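Local structure of MGS-MChE2 (Uncultured bacterium, 5JD6) at residues I86-S91 and A110-G115; T114-L119 and E212-L217; T195-G200 and A221-I226. The protein probably hydrolyses ester bonds as an alpha/beta hydrolase-fold esterase, recovered from the metagenome of lagoon sediments. One frame throughout, in Å; residues are numbered along the deposited sequence.

Interaction 1. Residues I86-S91 and A110-G115; sequences ILLGNS and ALVITG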
loop_
_atom_site.group_PDB
_atom_site.type_symbol
_atom_site.label_atom_id
_atom_site.label_comp_id
_atom_site.label_asym_id
_atom_site.label_seq_id
_atom_site.Cartn_x
_atom_site.Cartn_y
_atom_site.Cartn_z
ATOM N N ILE A 86 -1.409 11.110 -1.326
ATOM C CA ILE A 86 -1.333 10.065 -2.333
ATOM C C ILE A 86 -1.015 8.739 -1.651
ATOM O O ILE A 86 -0.008 8.620 -0.953
ATOM C CB ILE A 86 -0.268 10.372 -3.403
ATOM C CG1 ILE A 86 -0.651 11.631 -4.182
ATOM C CG2 ILE A 86 -0.107 9.193 -4.347
ATOM C CD1 ILE A 86 0.342 12.012 -5.260
ATOM N N LEU A 87 -1.883 7.751 -1.842
ATOM C CA LEU A 87 -1.697 6.442 -1.224
ATOM C C LEU A 87 -1.040 5.445 -2.172
ATOM O O LEU A 87 -1.517 5.215 -3.286
ATOM C CB LEU A 87 -3.033 5.878 -0.740
ATOM C CG LEU A 87 -3.692 6.571 0.452
ATOM C CD1 LEU A 87 -4.913 5.785 0.901
ATOM C CD2 LEU A 87 -2.704 6.735 1.596
ATOM N N LEU A 88 0.057 4.854 -1.712
ATOM C CA LEU A 88 0.750 3.810 -2.452
ATOM C C LEU A 88 0.753 2.534 -1.619
ATOM O O LEU A 88 1.237 2.525 -0.487
ATOM C CB LEU A 88 2.176 4.252 -2.798
ATOM C CG LEU A 88 3.158 3.235 -3.388
ATOM C CD1 LEU A 88 2.542 2.460 -4.539
ATOM C CD2 LEU A 88 4.424 3.944 -3.843
ATOM N N GLY A 89 0.203 1.459 -2.174
ATOM C CA GLY A 89 0.047 0.228 -1.424
ATOM C C GLY A 89 0.494 -1.029 -2.144
ATOM O O GLY A 89 0.323 -1.164 -3.355
ATOM N N ASN A 90 1.066 -1.953 -1.380
ATOM C CA ASN A 90 1.502 -3.246 -1.896
ATOM C C ASN A 90 1.001 -4.384 -1.015
ATOM O O ASN A 90 0.945 -4.244 0.207
ATOM C CB ASN A 90 3.026 -3.290 -1.997
ATOM C CG ASN A 90 3.561 -4.698 -2.181
ATOM O OD1 ASN A 90 4.123 -5.284 -1.256
ATOM N ND2 ASN A 90 3.385 -5.248 -3.376
ATOM N N SER A 91 0.640 -5.502 -1.642
ATOM C CA SER A 91 0.128 -6.673 -0.931
ATOM C C SER A 91 -1.062 -6.306 -0.054
ATOM O O SER A 91 -2.060 -5.771 -0.539
ATOM C CB SER A 91 1.232 -7.318 -0.088
ATOM O OG SER A 91 2.317 -7.736 -0.899
ATOM N N ALA A 110 -4.943 10.591 -4.860
ATOM C CA ALA A 110 -4.758 9.530 -5.843
ATOM C C ALA A 110 -4.386 8.224 -5.155
ATOM O O ALA A 110 -3.880 8.224 -4.032
ATOM C CB ALA A 110 -3.692 9.919 -6.855
ATOM N N LEU A 111 -4.638 7.114 -5.838
ATOM C CA LEU A 111 -4.363 5.794 -5.289
ATOM C C LEU A 111 -3.453 4.997 -6.214
ATOM O O LEU A 111 -3.790 4.762 -7.372
ATOM C CB LEU A 111 -5.672 5.036 -5.055
ATOM C CG LEU A 111 -5.575 3.571 -4.626
ATOM C CD1 LEU A 111 -4.828 3.444 -3.308
ATOM C CD2 LEU A 111 -6.962 2.958 -4.524
ATOM N N VAL A 112 -2.295 4.587 -5.707
ATOM C CA VAL A 112 -1.376 3.776 -6.495
ATOM C C VAL A 112 -1.327 2.353 -5.951
ATOM O O VAL A 112 -1.058 2.136 -4.769
ATOM C CB VAL A 112 0.042 4.371 -6.513
ATOM C CG1 VAL A 112 0.911 3.634 -7.521
ATOM C CG2 VAL A 112 -0.012 5.858 -6.830
ATOM N N ILE A 113 -1.592 1.389 -6.824
ATOM C CA ILE A 113 -1.709 -0.006 -6.422
ATOM C C ILE A 113 -0.753 -0.889 -7.208
ATOM O O ILE A 113 -0.595 -0.730 -8.421
ATOM C CB ILE A 113 -3.151 -0.511 -6.610
ATOM C CG1 ILE A 113 -4.061 0.111 -5.558
ATOM C CG2 ILE A 113 -3.226 -2.027 -6.521
ATOM C CD1 ILE A 113 -5.514 -0.132 -5.831
ATOM N N THR A 114 -0.111 -1.815 -6.506
ATOM C CA THR A 114 0.817 -2.736 -7.139
ATOM C C THR A 114 0.954 -4.042 -6.362
ATOM O O THR A 114 1.315 -4.041 -5.186
ATOM C CB THR A 114 2.206 -2.080 -7.324
ATOM O OG1 THR A 114 3.176 -3.079 -7.667
ATOM C CG2 THR A 114 2.635 -1.322 -6.080
ATOM N N GLY A 115 0.653 -5.151 -7.034
ATOM C CA GLY A 115 0.674 -6.467 -6.421
ATOM C C GLY A 115 -0.084 -6.506 -5.109
ATOM O O GLY A 115 0.448 -6.948 -4.094
#
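Leu-87 and Val-112 meet across two neighbouring parallel strands, and the bond from Val-112 N to Leu-87 O, 2.6 Å long, is almost straight. Leu-87 N turns to the carbonyl of Ala-110, while Val-112 O takes Gly-89 N, and Thr-114 N continues the series on Gly-89 O, so each strand alternately gives and receives. Side-chain packing across the strands is led by Leu-88. Its CB leaves on the face shared by Ile-86, Val-112 and Thr-114; CG is anti to the backbone N (chi1 171°), and CD1 is the branch that reaches across. There CD1 lies 3.6 Å from both Val-112 CG1 and Val-112 O, with the Leu-88 and Val-112 side chains crossing at a slant, and it also meets Thr-114 CG2. Helix 238-252 packs on this face through Leu-245 and Phe-241.

At the C-terminal end side chains join in. Asn-90 reaches over with its amide, ND2 donating to Thr-114 O at 3.0 Å, tilted 31° from that carbonyl plane. Ser-91 N binds Gly-115 O at 2.9 Å from above the carbonyl plane, and Ser-91 OG gives a bond to Asn-90 OD1. Gly-89 and Ser-91 fit a GxSxG nucleophile elbow at the end of the first strand of a beta-alpha-beta unit, with positive phi at Ser-91 (55°); Ser-91 is probably the nucleophile of a triad with His-231 and Asp-203. The chemistry thus shifts from buried hydrocarbon to a polar end, where Asn-90 and Ser-91 join the strand end at the probable elbow to Thr-114 and Gly-115.

Interaction 2. Residues T114-L119 and E212-L217; sequences TGSSGL and EDFKRL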
loop_
_atom_site.group_PDB
_atom_site.type_symbol
_atom_site.label_atom_id
_atom_site.label_comp_id
_atom_site.label_asym_id
_atom_site.label_seq_id
_atom_site.Cartn_x
_atom_site.Cartn_y
_atom_site.Cartn_z
ATOM N N THR A 114 -0.111 -1.815 -6.506
ATOM C CA THR A 114 0.817 -2.736 -7.139
ATOM C C THR A 114 0.954 -4.042 -6.362
ATOM O O THR A 114 1.315 -4.041 -5.186
ATOM C CB THR A 114 2.206 -2.080 -7.324
ATOM O OG1 THR A 114 3.176 -3.079 -7.667
ATOM C CG2 THR A 114 2.635 -1.322 -6.080
ATOM N N GLY A 115 0.653 -5.151 -7.034
ATOM C CA GLY A 115 0.674 -6.467 -6.421
ATOM C C GLY A 115 -0.084 -6.506 -5.109
ATOM O O GLY A 115 0.448 -6.948 -4.094
ATOM N N SER A 116 -1.325 -6.033 -5.121
ATOM C CA SER A 116 -2.086 -5.919 -3.884
ATOM C C SER A 116 -3.239 -6.910 -3.822
ATOM O O SER A 116 -3.771 -7.330 -4.850
ATOM C CB SER A 116 -2.623 -4.496 -3.714
ATOM O OG SER A 116 -3.843 -4.325 -4.410
ATOM N N SER A 117 -3.618 -7.277 -2.602
ATOM C CA SER A 117 -4.763 -8.147 -2.382
ATOM C C SER A 117 -6.047 -7.326 -2.337
ATOM O O SER A 117 -6.026 -6.117 -2.573
ATOM C CB SER A 117 -4.591 -8.945 -1.089
ATOM O OG SER A 117 -4.277 -8.089 -0.005
ATOM N N GLY A 118 -7.159 -7.984 -2.032
ATOM C CA GLY A 118 -8.448 -7.319 -2.005
ATOM C C GLY A 118 -9.381 -7.848 -3.075
ATOM O O GLY A 118 -10.497 -7.357 -3.235
ATOM N N LEU A 119 -8.915 -8.853 -3.811
ATOM C CA LEU A 119 -9.725 -9.518 -4.829
ATOM C C LEU A 119 -9.440 -11.016 -4.858
ATOM O O LEU A 119 -10.098 -11.796 -4.170
ATOM C CB LEU A 119 -9.470 -8.910 -6.210
ATOM C CG LEU A 119 -10.204 -7.609 -6.539
ATOM C CD1 LEU A 119 -9.877 -7.148 -7.950
ATOM C CD2 LEU A 119 -11.702 -7.790 -6.369
ATOM N N GLU A 212 -6.167 -6.738 -13.977
ATOM C CA GLU A 212 -7.142 -6.368 -14.995
ATOM C C GLU A 212 -8.555 -6.322 -14.423
ATOM O O GLU A 212 -9.408 -5.591 -14.923
ATOM C CB GLU A 212 -7.071 -7.335 -16.179
ATOM C CG GLU A 212 -5.749 -7.271 -16.928
ATOM C CD GLU A 212 -5.744 -8.110 -18.190
ATOM O OE1 GLU A 212 -5.431 -9.316 -18.105
ATOM O OE2 GLU A 212 -6.052 -7.561 -19.269
ATOM N N ASP A 213 -8.798 -7.101 -13.373
ATOM C CA ASP A 213 -10.056 -7.017 -12.637
ATOM C C ASP A 213 -10.190 -5.638 -11.999
ATOM O O ASP A 213 -11.261 -5.029 -12.030
ATOM C CB ASP A 213 -10.139 -8.107 -11.567
ATOM C CG ASP A 213 -10.457 -9.471 -12.144
ATOM O OD1 ASP A 213 -11.141 -9.533 -13.185
ATOM O OD2 ASP A 213 -10.023 -10.483 -11.553
ATOM N N PHE A 214 -9.093 -5.158 -11.420
ATOM C CA PHE A 214 -9.036 -3.817 -10.846
ATOM C C PHE A 214 -9.311 -2.760 -11.906
ATOM O O PHE A 214 -10.066 -1.816 -11.675
ATOM C CB PHE A 214 -7.670 -3.567 -10.202
ATOM C CG PHE A 214 -7.601 -3.951 -8.753
ATOM C CD1 PHE A 214 -8.576 -3.532 -7.864
ATOM C CD2 PHE A 214 -6.560 -4.731 -8.278
ATOM C CE1 PHE A 214 -8.515 -3.882 -6.530
ATOM C CE2 PHE A 214 -6.494 -5.085 -6.945
ATOM C CZ PHE A 214 -7.472 -4.659 -6.069
ATOM N N LYS A 215 -8.692 -2.930 -13.069
ATOM C CA LYS A 215 -8.870 -2.008 -14.183
ATOM C C LYS A 215 -10.315 -2.013 -14.681
ATOM O O LYS A 215 -10.862 -0.966 -15.028
ATOM C CB LYS A 215 -7.908 -2.364 -15.321
ATOM C CG LYS A 215 -8.171 -1.635 -16.629
ATOM C CD LYS A 215 -8.028 -0.131 -16.478
ATOM C CE LYS A 215 -8.398 0.579 -17.772
ATOM N NZ LYS A 215 -8.377 2.060 -17.625
ATOM N N ARG A 216 -10.929 -3.194 -14.707
ATOM C CA ARG A 216 -12.313 -3.338 -15.153
ATOM C C ARG A 216 -13.285 -2.561 -14.273
ATOM O O ARG A 216 -14.045 -1.721 -14.755
ATOM C CB ARG A 216 -12.729 -4.813 -15.172
ATOM C CG ARG A 216 -12.224 -5.606 -16.363
ATOM C CD ARG A 216 -12.977 -6.925 -16.515
ATOM N NE ARG A 216 -12.892 -7.768 -15.323
ATOM C CZ ARG A 216 -13.907 -8.002 -14.496
ATOM N NH1 ARG A 216 -15.093 -7.456 -14.726
ATOM N NH2 ARG A 216 -13.737 -8.784 -13.438
ATOM N N LEU A 217 -13.250 -2.851 -12.977
ATOM C CA LEU A 217 -14.246 -2.340 -12.045
ATOM C C LEU A 217 -14.056 -0.858 -11.721
ATOM O O LEU A 217 -15.019 -0.095 -11.722
ATOM C CB LEU A 217 -14.223 -3.171 -10.762
ATOM C CG LEU A 217 -14.422 -4.673 -10.985
ATOM C CD1 LEU A 217 -14.238 -5.454 -9.693
ATOM C CD2 LEU A 217 -15.790 -4.947 -11.587
#
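Leu-119 lays its CD1 methyl over the centre of the Phe-214 ring, and this CH-pi contact dominates the meeting of loop 114-119 with the helix. The methyl stands 3.7 Å from the ring centroid and only 7° off the ring normal. With CG beside its own backbone N (chi1 -81°) and the chain extended beyond it, Leu-119 brings that branch over the ring, and the same CD1 rests 3.8 Å from Asp-213 CB.

Polar atoms approach the ring without hydrogen-bonding to it. Ser-116 OG comes obliquely to within 3.7 Å of Phe-214 CE2, whereas Ser-117 O lies at the ring edge, 4.1 Å from CZ of Phe-214. Helix 208-217 is the connection of a beta-alpha-beta unit in the alpha/beta hydrolase fold, and the loop leaves strand 108-113, the neighbour of strand 195-200, close to the probable nucleophile elbow, where Ser-117 OG makes a weak hydrogen bond to Ser-91 O. Leu-98 and Leu-188 also touch Phe-214. Without the ring, as with an alanine here, the Leu-119 methyl would probably lose the face it rests on, leaving a gap between loop and helix.

Charge plays its part within the helix: Arg-216 NH2 forms a salt bridge with Asp-213 OD1 at 2.7 Å. The oxygen lies in the guanidinium plane, yet the arginine meets it from above the carboxylate plane, 47° out. Arg-216, about one turn on from Asp-213, adds a weak bond from NE to the same oxygen.

Interaction 3. Residues T195-G200 and A221-I226; sequences TCIIWG and ADLYWI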
loop_
_atom_site.group_PDB
_atom_site.type_symbol
_atom_site.label_atom_id
_atom_site.label_comp_id
_atom_site.label_asym_id
_atom_site.label_seq_id
_atom_site.Cartn_x
_atom_site.Cartn_y
_atom_site.Cartn_z
ATOM N N THR A 195 -6.730 6.255 -10.095
ATOM C CA THR A 195 -5.954 5.118 -9.624
ATOM C C THR A 195 -4.910 4.661 -10.635
ATOM O O THR A 195 -5.204 4.478 -11.816
ATOM C CB THR A 195 -6.870 3.930 -9.280
ATOM O OG1 THR A 195 -7.807 4.327 -8.271
ATOM C CG2 THR A 195 -6.053 2.754 -8.766
ATOM N N CYS A 196 -3.682 4.485 -10.160
ATOM C CA CYS A 196 -2.609 3.955 -10.987
ATOM C C CYS A 196 -2.311 2.519 -10.584
ATOM O O CYS A 196 -1.983 2.244 -9.429
ATOM C CB CYS A 196 -1.352 4.815 -10.863
ATOM S SG CYS A 196 0.005 4.309 -11.941
ATOM N N ILE A 197 -2.433 1.601 -11.535
ATOM C CA ILE A 197 -2.169 0.197 -11.261
ATOM C C ILE A 197 -0.929 -0.272 -12.012
ATOM O O ILE A 197 -0.943 -0.399 -13.234
ATOM C CB ILE A 197 -3.367 -0.688 -11.647
ATOM C CG1 ILE A 197 -4.674 -0.051 -11.175
ATOM C CG2 ILE A 197 -3.207 -2.080 -11.065
ATOM C CD1 ILE A 197 -5.910 -0.737 -11.708
ATOM N N ILE A 198 0.145 -0.515 -11.267
ATOM C CA ILE A 198 1.388 -1.017 -11.839
ATOM C C ILE A 198 1.587 -2.464 -11.402
ATOM O O ILE A 198 1.454 -2.779 -10.226
ATOM C CB ILE A 198 2.594 -0.162 -11.409
ATOM C CG1 ILE A 198 2.354 1.307 -11.766
ATOM C CG2 ILE A 198 3.870 -0.672 -12.059
ATOM C CD1 ILE A 198 3.448 2.240 -11.302
ATOM N N TRP A 199 1.898 -3.347 -12.342
ATOM C CA TRP A 199 1.903 -4.771 -12.026
ATOM C C TRP A 199 3.025 -5.532 -12.723
ATOM O O TRP A 199 3.386 -5.224 -13.858
ATOM C CB TRP A 199 0.554 -5.384 -12.403
ATOM C CG TRP A 199 0.031 -6.385 -11.422
ATOM C CD1 TRP A 199 0.302 -7.722 -11.389
ATOM C CD2 TRP A 199 -0.869 -6.130 -10.338
ATOM N NE1 TRP A 199 -0.371 -8.315 -10.348
ATOM C CE2 TRP A 199 -1.099 -7.359 -9.688
ATOM C CE3 TRP A 199 -1.505 -4.982 -9.855
ATOM C CZ2 TRP A 199 -1.935 -7.472 -8.578
ATOM C CZ3 TRP A 199 -2.334 -5.095 -8.753
ATOM C CH2 TRP A 199 -2.540 -6.332 -8.127
ATOM N N GLY A 200 3.570 -6.530 -12.036
ATOM C CA GLY A 200 4.506 -7.448 -12.658
ATOM C C GLY A 200 3.757 -8.348 -13.621
ATOM O O GLY A 200 2.684 -8.854 -13.290
ATOM N N ALA A 221 -9.125 4.474 -13.667
ATOM C CA ALA A 221 -7.877 3.787 -13.357
ATOM C C ALA A 221 -7.033 3.531 -14.603
ATOM O O ALA A 221 -7.562 3.313 -15.692
ATOM C CB ALA A 221 -8.163 2.477 -12.641
ATOM N N ASP A 222 -5.715 3.562 -14.431
ATOM C CA ASP A 222 -4.788 3.268 -15.518
ATOM C C ASP A 222 -3.907 2.077 -15.155
ATOM O O ASP A 222 -3.449 1.958 -14.018
ATOM C CB ASP A 222 -3.927 4.490 -15.841
ATOM C CG ASP A 222 -4.754 5.696 -16.238
ATOM O OD1 ASP A 222 -5.246 5.728 -17.386
ATOM O OD2 ASP A 222 -4.908 6.614 -15.405
ATOM N N LEU A 223 -3.673 1.200 -16.124
ATOM C CA LEU A 223 -2.935 -0.034 -15.875
ATOM C C LEU A 223 -1.624 -0.089 -16.657
ATOM O O LEU A 223 -1.609 0.074 -17.877
ATOM C CB LEU A 223 -3.808 -1.241 -16.222
ATOM C CG LEU A 223 -3.230 -2.643 -16.013
ATOM C CD1 LEU A 223 -2.643 -2.791 -14.620
ATOM C CD2 LEU A 223 -4.309 -3.687 -16.248
ATOM N N TYR A 224 -0.527 -0.316 -15.940
ATOM C CA TYR A 224 0.791 -0.440 -16.554
ATOM C C TYR A 224 1.493 -1.701 -16.061
ATOM O O TYR A 224 1.439 -2.024 -14.876
ATOM C CB TYR A 224 1.647 0.792 -16.254
ATOM C CG TYR A 224 0.957 2.105 -16.548
ATOM C CD1 TYR A 224 0.882 2.597 -17.844
ATOM C CD2 TYR A 224 0.384 2.853 -15.528
ATOM C CE1 TYR A 224 0.252 3.797 -18.117
ATOM C CE2 TYR A 224 -0.247 4.054 -15.792
ATOM C CZ TYR A 224 -0.310 4.520 -17.088
ATOM O OH TYR A 224 -0.937 5.715 -17.358
ATOM N N TRP A 225 2.154 -2.409 -16.969
ATOM C CA TRP A 225 2.831 -3.652 -16.614
ATOM C C TRP A 225 4.351 -3.520 -16.588
ATOM O O TRP A 225 4.930 -2.670 -17.264
ATOM C CB TRP A 225 2.441 -4.772 -17.585
ATOM C CG TRP A 225 1.162 -5.470 -17.232
ATOM C CD1 TRP A 225 0.965 -6.358 -16.212
ATOM C CD2 TRP A 225 -0.093 -5.355 -17.911
ATOM N NE1 TRP A 225 -0.338 -6.795 -16.208
ATOM C CE2 TRP A 225 -1.008 -6.194 -17.242
ATOM C CE3 TRP A 225 -0.533 -4.620 -19.015
ATOM C CZ2 TRP A 225 -2.336 -6.318 -17.642
ATOM C CZ3 TRP A 225 -1.852 -4.745 -19.412
ATOM C CH2 TRP A 225 -2.737 -5.588 -18.728
ATOM N N ILE A 226 4.987 -4.375 -15.793
ATOM C CA ILE A 226 6.436 -4.519 -15.806
ATOM C C ILE A 226 6.786 -5.976 -16.102
ATOM O O ILE A 226 6.396 -6.879 -15.362
ATOM C CB ILE A 226 7.072 -4.088 -14.471
ATOM C CG1 ILE A 226 6.725 -2.631 -14.159
ATOM C CG2 ILE A 226 8.581 -4.273 -14.514
ATOM C CD1 ILE A 226 7.263 -2.144 -12.830
#
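A beta-alpha-beta unit, strand 195-200, helix 208-217 and strand 221-226, places these two strands side by side in parallel. Five backbone bonds hold them, starting with Asp-222 N to Thr-195 O and ending with Ile-226 N to Trp-199 O; Tyr-224 N to Ile-197 O, 2.7 Å, is nearly straight. On the face toward the helix, Leu-223 carries CG anti to its backbone N (chi1 -179°), which brings CD1 within 3.2 Å of Ile-197 O and 3.7 Å of Ile-197 CG2. Ile-197 CD1 reaches back to Ala-221 CB, and Trp-199 CB touches CD1 of the Trp-225 indole at 4.0 Å. Leu-223 CG itself sits over one face of that indole, offset toward its rim.

In the alpha/beta hydrolase sheet strand 221-226 is the outermost at this side, and helix 238-252 packs against the opposite face. There Cys-196 SG makes a sulfur-aromatic contact at the edge of the Tyr-224 ring, 5.0 Å from its centroid and 80° off the ring normal, while Ile-198 and Ile-226 lie aslant, CG2 of the first 3.8 Å from CD1 of the second. Asp-222 OD2 accepts a hydrogen bond from Trp-248 NE1 of that helix, and Trp-199 NE1, on the other face, donates to Thr-206 O.

Overall arrangement
Interactions 1 and 3 belong to one sheet, in which strands 108-113 and 195-200 are neighbours, joined by backbone bonds between Leu-111, Ile-113 and Cys-196. The centre of interaction 1 lies about 4 Å from the centre of the chain, and its strands end at the probable catalytic elbow; that of interaction 3 lies about 14 Å from it, still largely buried, though several side chains are partly exposed. Interaction 2, centred about 13 Å from the chain's centre and only partly buried, has no hydrogen bond across it and rests chiefly on packing round the Phe-214 ring. It shares Thr-114 and Gly-115 with interaction 1, and its helix connects the strands of interaction 3, whose Trp-199 indole packs against Gly-115 and Ser-116.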